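Local coordinates for protein cytochrome c XoxG (Methylobacterium extorquens, PDB 6ONQ) that binds heme c covalently and probably carries electrons in lanthanide-dependent methanol oxidation, at residues A[50-55]-A[162-167]; A[60-65]-A[70-75]; A[88-93]-A[188-193]. All coordinates share one frame; numbering follows the deposited sequence.

Contact 1 (A[50-55]-A[162-167])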
# COMPACT_ATOMS: atom_id res chain seq x y z
N LYS A 50 7.61 12.69 0.06
CA LYS A 50 8.83 12.90 -0.71
C LYS A 50 9.66 11.63 -0.81
O LYS A 50 10.25 11.34 -1.86
CB LYS A 50 9.65 14.03 -0.10
CG LYS A 50 10.83 14.51 -0.96
CD LYS A 50 12.07 14.76 -0.10
CE LYS A 50 12.86 15.98 -0.57
NZ LYS A 50 13.65 16.60 0.54
N ALA A 51 9.72 10.85 0.28
CA ALA A 51 10.47 9.60 0.23
C ALA A 51 9.78 8.54 -0.61
O ALA A 51 10.42 7.54 -0.94
CB ALA A 51 10.69 9.04 1.64
N ALA A 52 8.51 8.74 -0.97
CA ALA A 52 7.75 7.81 -1.79
C ALA A 52 7.65 8.25 -3.24
O ALA A 52 6.83 7.69 -3.99
CB ALA A 52 6.35 7.61 -1.22
N THR A 53 8.43 9.23 -3.66
CA THR A 53 8.38 9.69 -5.04
C THR A 53 8.87 8.59 -5.96
O THR A 53 9.87 7.93 -5.69
CB THR A 53 9.20 10.96 -5.21
OG1 THR A 53 8.43 12.08 -4.76
CG2 THR A 53 9.59 11.18 -6.68
N ALA A 54 8.13 8.36 -7.04
CA ALA A 54 8.50 7.32 -7.98
C ALA A 54 9.77 7.71 -8.72
O ALA A 54 9.88 8.82 -9.26
CB ALA A 54 7.36 7.06 -8.96
N ALA A 55 10.75 6.81 -8.72
CA ALA A 55 12.00 7.02 -9.43
C ALA A 55 12.15 6.14 -10.66
O ALA A 55 12.94 6.47 -11.55
CB ALA A 55 13.20 6.76 -8.50
N TYR A 162 -0.53 0.51 -1.11
CA TYR A 162 -1.75 1.17 -0.66
C TYR A 162 -1.58 1.83 0.71
O TYR A 162 -1.93 2.99 0.91
CB TYR A 162 -2.90 0.15 -0.64
CG TYR A 162 -4.08 0.64 0.14
CD1 TYR A 162 -4.80 1.73 -0.30
CD2 TYR A 162 -4.45 0.04 1.33
CE1 TYR A 162 -5.86 2.20 0.41
CE2 TYR A 162 -5.53 0.51 2.04
CZ TYR A 162 -6.22 1.60 1.57
OH TYR A 162 -7.30 2.09 2.26
N LEU A 163 -1.05 1.08 1.68
CA LEU A 163 -0.90 1.66 3.01
C LEU A 163 0.18 2.74 3.03
O LEU A 163 0.15 3.62 3.89
CB LEU A 163 -0.59 0.57 4.02
CG LEU A 163 -1.68 -0.40 4.45
CD1 LEU A 163 -1.05 -1.56 5.22
CD2 LEU A 163 -2.74 0.32 5.29
N ARG A 164 1.14 2.68 2.11
CA ARG A 164 2.08 3.78 1.95
C ARG A 164 1.38 5.03 1.44
O ARG A 164 1.67 6.14 1.90
CB ARG A 164 3.19 3.38 0.98
CG ARG A 164 4.56 3.75 1.47
CD ARG A 164 5.59 3.68 0.36
NE ARG A 164 6.69 4.58 0.66
CZ ARG A 164 7.89 4.53 0.10
NH1 ARG A 164 8.16 3.62 -0.82
NH2 ARG A 164 8.81 5.41 0.47
N ALA A 165 0.47 4.87 0.48
CA ALA A 165 -0.28 6.02 -0.01
C ALA A 165 -1.16 6.62 1.07
O ALA A 165 -1.38 7.84 1.08
CB ALA A 165 -1.12 5.62 -1.22
N ARG A 166 -1.67 5.79 1.98
CA ARG A 166 -2.41 6.33 3.12
C ARG A 166 -1.49 7.12 4.03
O ARG A 166 -1.81 8.24 4.45
CB ARG A 166 -3.09 5.19 3.89
CG ARG A 166 -4.14 4.44 3.07
CD ARG A 166 -5.43 5.24 2.90
NE ARG A 166 -6.05 5.51 4.19
CZ ARG A 166 -6.26 6.73 4.69
NH1 ARG A 166 -5.92 7.82 3.99
NH2 ARG A 166 -6.81 6.86 5.88
N ALA A 167 -0.31 6.56 4.34
CA ALA A 167 0.61 7.20 5.27
C ALA A 167 1.10 8.54 4.74
O ALA A 167 1.34 9.46 5.52
CB ALA A 167 1.79 6.27 5.55
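Arg164 reaches out from helix 156-167 and lays its guanidinium group against Ala52, just past the end of helix 46-51. Its chain runs extended from CG to NE (chi2 -165°, chi3 154°), which carries the charged group across to the other backbone; Arg164 CA and Ala52 CA are 7.9 Å apart. The methyl of Ala52 sits over one face of the guanidinium, toward its rim, with Ala52 CB 3.6 Å from Arg164 NE. Ala52 CA lies over a face too, 3.5 Å from Arg164 NH2. Ala51 adds its carbonyl: Ala51 O is 3.0 Å from Arg164 NH2, approaching obliquely. The main polar partners of the arginine lie on the neighbouring hairpin. NH1 forms a salt bridge with Asp64 and a hydrogen bond with Pro69 O. With an alanine here, the buried carboxylate of Asp64 would probably lose its countercharge and a gap would open beside the methyl of Ala52. Arg164 thus joins helix 156-167 to residues 51-52 and, through Asp64, to the hairpin. The chemistry implies a buried cation whose charge is met by Asp64 and one face of which is covered by Ala52.

Contact 2 (A[60-65]-A[70-75])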
# COMPACT_ATOMS: atom_id res chain seq x y z
N GLY A 60 4.00 -1.00 -15.12
CA GLY A 60 2.95 -0.77 -14.15
C GLY A 60 3.38 -0.78 -12.70
O GLY A 60 2.58 -0.39 -11.83
N LYS A 61 4.60 -1.22 -12.39
CA LYS A 61 5.14 -1.23 -11.04
C LYS A 61 6.05 -0.02 -10.86
O LYS A 61 6.97 0.19 -11.65
CB LYS A 61 5.94 -2.51 -10.78
CG LYS A 61 5.14 -3.72 -10.39
CD LYS A 61 5.60 -4.94 -11.18
CE LYS A 61 4.50 -5.97 -11.36
NZ LYS A 61 3.44 -5.52 -12.30
N TYR A 62 5.81 0.75 -9.81
CA TYR A 62 6.65 1.89 -9.49
C TYR A 62 7.55 1.60 -8.30
O TYR A 62 7.20 0.82 -7.41
CB TYR A 62 5.79 3.12 -9.22
CG TYR A 62 4.88 3.46 -10.37
CD1 TYR A 62 3.66 2.83 -10.52
CD2 TYR A 62 5.27 4.39 -11.33
CE1 TYR A 62 2.82 3.13 -11.58
CE2 TYR A 62 4.44 4.69 -12.39
CZ TYR A 62 3.22 4.05 -12.51
OH TYR A 62 2.38 4.33 -13.56
N PHE A 63 8.73 2.22 -8.31
CA PHE A 63 9.72 2.07 -7.25
C PHE A 63 10.26 3.44 -6.85
O PHE A 63 10.23 4.39 -7.64
CB PHE A 63 10.87 1.17 -7.69
CG PHE A 63 10.43 -0.21 -8.11
CD1 PHE A 63 10.09 -0.47 -9.42
CD2 PHE A 63 10.36 -1.23 -7.17
CE1 PHE A 63 9.68 -1.74 -9.80
CE2 PHE A 63 9.95 -2.50 -7.55
CZ PHE A 63 9.62 -2.75 -8.87
N ASP A 64 10.74 3.54 -5.61
CA ASP A 64 11.35 4.77 -5.13
C ASP A 64 12.87 4.71 -5.32
O ASP A 64 13.41 3.70 -5.78
CB ASP A 64 10.96 5.04 -3.67
CG ASP A 64 11.42 3.94 -2.71
OD1 ASP A 64 12.33 3.15 -3.05
OD2 ASP A 64 10.88 3.88 -1.58
N LYS A 65 13.57 5.78 -4.94
CA LYS A 65 15.02 5.79 -5.12
C LYS A 65 15.72 4.69 -4.31
O LYS A 65 16.82 4.28 -4.69
CB LYS A 65 15.63 7.15 -4.78
CG LYS A 65 15.56 7.55 -3.31
CD LYS A 65 15.96 9.01 -3.12
CE LYS A 65 15.22 9.66 -1.95
NZ LYS A 65 15.15 8.76 -0.76
N THR A 70 6.27 1.65 -4.55
CA THR A 70 5.59 2.89 -4.24
C THR A 70 4.37 3.03 -5.13
O THR A 70 4.14 2.22 -6.04
CB THR A 70 6.52 4.11 -4.39
OG1 THR A 70 5.97 5.21 -3.66
CG2 THR A 70 6.66 4.53 -5.84
N PHE A 71 3.58 4.07 -4.86
CA PHE A 71 2.34 4.33 -5.56
C PHE A 71 2.55 5.32 -6.70
O PHE A 71 3.67 5.75 -6.99
CB PHE A 71 1.30 4.86 -4.58
CG PHE A 71 1.80 5.99 -3.75
CD1 PHE A 71 1.83 7.27 -4.26
CD2 PHE A 71 2.23 5.78 -2.46
CE1 PHE A 71 2.29 8.32 -3.49
CE2 PHE A 71 2.68 6.82 -1.69
CZ PHE A 71 2.71 8.09 -2.20
N HIS A 72 1.44 5.68 -7.36
CA HIS A 72 1.47 6.65 -8.45
C HIS A 72 0.03 7.12 -8.67
O HIS A 72 -0.74 6.43 -9.34
CB HIS A 72 2.06 6.06 -9.72
CG HIS A 72 2.16 7.04 -10.84
ND1 HIS A 72 1.88 6.72 -12.14
CD2 HIS A 72 2.51 8.35 -10.84
CE1 HIS A 72 2.06 7.78 -12.91
NE2 HIS A 72 2.44 8.78 -12.14
N ILE A 73 -0.30 8.27 -8.09
CA ILE A 73 -1.61 8.90 -8.23
C ILE A 73 -1.55 9.92 -9.35
O ILE A 73 -0.53 10.59 -9.55
CB ILE A 73 -2.05 9.56 -6.91
CG1 ILE A 73 -1.64 8.70 -5.72
CG2 ILE A 73 -3.54 9.79 -6.89
CD1 ILE A 73 -2.24 7.35 -5.71
N THR A 74 -2.65 10.06 -10.09
CA THR A 74 -2.69 10.91 -11.27
C THR A 74 -4.06 11.57 -11.38
O THR A 74 -5.00 11.24 -10.65
CB THR A 74 -2.33 10.11 -12.52
OG1 THR A 74 -2.87 8.78 -12.41
CG2 THR A 74 -0.81 10.02 -12.69
N ASN A 75 -4.15 12.52 -12.31
CA ASN A 75 -5.35 13.32 -12.58
C ASN A 75 -6.02 13.81 -11.29
O ASN A 75 -7.17 13.50 -10.99
CB ASN A 75 -6.35 12.55 -13.45
CG ASN A 75 -5.69 11.93 -14.65
OD1 ASN A 75 -4.60 12.33 -15.06
ND2 ASN A 75 -6.35 10.93 -15.24
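Tyr62 and His72 meet across the beta hairpin of strands 61-63 and 69-74, part of a small antiparallel sheet. The backbone link is one hydrogen bond, from Thr70 N to Tyr62 O, 3.1 Å long. It joins the two strands close to the turn of the hairpin.

The nonpolar contacts are more extensive. Thr70 points its methyl at the opposite strand, where Thr70 CG2 lies 3.8 Å from Tyr62 CB and 3.9 Å from Phe63 C. The threonine OG1, on the far side of CB from the backbone N (chi1 -160°), is hydrogen-bonded to Ala52 O instead. His72 makes a CH-pi contact: its CB stands almost directly over the centre of the Tyr62 ring, 3.5 Å from the centroid and 9° off the ring normal. The imidazole itself is not stacked on the phenol. The two rings are oblique, their planes at 48° and their centroids 4.4 Å apart. Tyr62 CB also comes within 4.0 Å of Phe71 O, so the tyrosine meets the backbone of the opposite strand as well as its side chains.

The polar end of Tyr62 is held partly from outside the hairpin, where its OH is hydrogen-bonded to Glu180. Phe71 turns its own side chain away from the other strand. At the edge of the imidazole, near its plane, Tyr62 OH lies 2.8 Å from His72 ND1.

Contact 3 (A[88-93]-A[188-193]); sequences YRRYHA and TVEKEC
Arg90 and Glu190 meet between helix 82-94 and helix 184-193. They are the two residues that touch here, and their side chains come from opposite directions. Arg90 NH1 lies 4.0 Å from Glu190 OE2, a long salt bridge. The oxygen stands well out of the guanidinium plane, so no N-H points at it. The guanidinium and carboxylate planes are nearly perpendicular, at 88°. The attraction is therefore one of charge alone, and little surface is buried.

Side-chain shape accounts for the approach. Arg90 is bent at chi2 (-71°) and then runs straight on through chi3. Glu190 is extended beyond CG (chi2 -176°), which brings its carboxylate out toward the arginine. Arg89 NH2, 6.6 Å from Glu190 OE2, adds a second positive group nearby without touching it.

The second shell holds Glu190 more firmly than Arg90 does: OE2 is hydrogen-bonded to Tyr155 OH, and OE1 forms a salt bridge with Lys182. The same Tyr155 makes a cation-pi contact with Arg90, so it serves both partners, and the nearby disulfide between Cys193 and Cys154 ties helix 184-193 to the region just before helix 156-167.

The arrangement is consistent with helix 82-94 being the first helix of a class I cytochrome c core, leading into Cys95, which is bound covalently to the heme, and His99, an axial ligand of its iron. The C-terminal helix 184-193 lies beside this core helix at the surface.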
# COMPACT_ATOMS: atom_id res chain seq x y z
N TYR A 88 -5.82 -1.97 -1.88
CA TYR A 88 -7.05 -1.62 -1.17
C TYR A 88 -7.93 -2.85 -0.99
O TYR A 88 -8.37 -3.16 0.12
CB TYR A 88 -7.81 -0.52 -1.91
CG TYR A 88 -9.16 -0.17 -1.28
CD1 TYR A 88 -10.30 -0.93 -1.54
CD2 TYR A 88 -9.30 0.93 -0.43
CE1 TYR A 88 -11.52 -0.62 -0.96
CE2 TYR A 88 -10.53 1.24 0.16
CZ TYR A 88 -11.64 0.46 -0.11
OH TYR A 88 -12.86 0.75 0.46
N ARG A 89 -8.17 -3.58 -2.08
CA ARG A 89 -9.10 -4.69 -2.01
C ARG A 89 -8.57 -5.79 -1.10
O ARG A 89 -9.31 -6.31 -0.25
CB ARG A 89 -9.41 -5.21 -3.41
CG ARG A 89 -10.28 -4.22 -4.21
CD ARG A 89 -10.56 -4.64 -5.65
NE ARG A 89 -9.43 -5.33 -6.26
CZ ARG A 89 -9.47 -6.60 -6.66
NH1 ARG A 89 -10.59 -7.30 -6.53
NH2 ARG A 89 -8.39 -7.16 -7.20
N ARG A 90 -7.29 -6.12 -1.22
CA ARG A 90 -6.70 -7.12 -0.33
C ARG A 90 -6.78 -6.67 1.12
O ARG A 90 -6.97 -7.49 2.02
CB ARG A 90 -5.26 -7.40 -0.75
CG ARG A 90 -5.15 -7.80 -2.19
CD ARG A 90 -5.73 -9.19 -2.40
NE ARG A 90 -5.91 -9.49 -3.81
CZ ARG A 90 -6.36 -10.66 -4.27
NH1 ARG A 90 -6.49 -10.85 -5.58
NH2 ARG A 90 -6.68 -11.63 -3.42
N TYR A 91 -6.63 -5.36 1.37
CA TYR A 91 -6.71 -4.86 2.74
C TYR A 91 -8.11 -5.05 3.31
O TYR A 91 -8.27 -5.58 4.42
CB TYR A 91 -6.33 -3.39 2.80
CG TYR A 91 -6.46 -2.83 4.19
CD1 TYR A 91 -5.45 -3.00 5.12
CD2 TYR A 91 -7.60 -2.14 4.57
CE1 TYR A 91 -5.57 -2.49 6.40
CE2 TYR A 91 -7.73 -1.63 5.85
CZ TYR A 91 -6.72 -1.81 6.76
OH TYR A 91 -6.86 -1.31 8.03
N HIS A 92 -9.12 -4.60 2.58
CA HIS A 92 -10.51 -4.78 3.00
C HIS A 92 -10.83 -6.25 3.25
O HIS A 92 -11.51 -6.60 4.23
CB HIS A 92 -11.43 -4.19 1.93
CG HIS A 92 -12.89 -4.26 2.28
ND1 HIS A 92 -13.61 -5.43 2.26
CD2 HIS A 92 -13.77 -3.28 2.63
CE1 HIS A 92 -14.86 -5.19 2.60
NE2 HIS A 92 -14.98 -3.89 2.83
N ALA A 93 -10.34 -7.13 2.38
CA ALA A 93 -10.56 -8.56 2.53
C ALA A 93 -9.91 -9.09 3.80
O ALA A 93 -10.58 -9.67 4.66
CB ALA A 93 -10.01 -9.30 1.30
N THR A 188 1.37 -12.90 -14.44
CA THR A 188 2.16 -14.13 -14.55
C THR A 188 2.89 -14.47 -13.24
O THR A 188 3.20 -15.64 -13.01
CB THR A 188 3.15 -14.04 -15.71
OG1 THR A 188 4.09 -15.12 -15.64
CG2 THR A 188 3.90 -12.71 -15.71
N VAL A 189 3.16 -13.48 -12.39
CA VAL A 189 3.70 -13.82 -11.07
C VAL A 189 2.58 -14.15 -10.09
O VAL A 189 2.79 -14.93 -9.15
CB VAL A 189 4.60 -12.69 -10.53
CG1 VAL A 189 3.78 -11.44 -10.22
CG2 VAL A 189 5.38 -13.17 -9.31
N GLU A 190 1.39 -13.57 -10.28
CA GLU A 190 0.21 -14.02 -9.55
C GLU A 190 -0.08 -15.49 -9.84
O GLU A 190 -0.38 -16.27 -8.93
CB GLU A 190 -0.99 -13.15 -9.92
CG GLU A 190 -1.88 -12.76 -8.75
CD GLU A 190 -3.11 -11.98 -9.20
OE1 GLU A 190 -3.01 -11.22 -10.19
OE2 GLU A 190 -4.18 -12.11 -8.56
N LYS A 191 -0.03 -15.87 -11.12
CA LYS A 191 -0.04 -17.27 -11.54
C LYS A 191 0.90 -18.12 -10.69
O LYS A 191 0.47 -19.03 -9.97
CB LYS A 191 0.38 -17.36 -13.01
CG LYS A 191 0.62 -18.78 -13.55
CD LYS A 191 1.80 -18.81 -14.54
CE LYS A 191 2.65 -20.08 -14.41
NZ LYS A 191 3.38 -20.18 -13.12
N GLU A 192 2.19 -17.81 -10.78
CA GLU A 192 3.23 -18.66 -10.21
C GLU A 192 3.17 -18.67 -8.68
O GLU A 192 3.33 -19.73 -8.06
CB GLU A 192 4.60 -18.18 -10.70
CG GLU A 192 5.80 -18.89 -10.07
CD GLU A 192 7.13 -18.48 -10.71
OE1 GLU A 192 7.12 -17.96 -11.85
OE2 GLU A 192 8.19 -18.70 -10.07
N CYS A 193 2.93 -17.52 -8.06
CA CYS A 193 2.94 -17.44 -6.60
C CYS A 193 1.84 -18.31 -5.99
O CYS A 193 2.09 -19.11 -5.08
CB CYS A 193 2.80 -15.98 -6.17
SG CYS A 193 3.17 -15.61 -4.44

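In the fold
From the N terminus, the chain leaves helix 46-51 and enters the antiparallel sheet. Contact 2 closes a short hairpin there. It is nested inside the much longer loop that contact 1 closes when helix 156-167 comes back to residues 50-55. The two touch directly, through Ala55 N and Phe63 O among others. Contact 3 begins on helix 82-94, within the loop of contact 1, and closes beyond it on helix 184-193, so contacts 1 and 3 cross. They lie on opposite sides of the chain's centre, yet Tyr162 packs against Tyr88 and Tyr91, and Leu163 against Tyr91. Together the contacts join sheet, heme-domain helices and C-terminal helix.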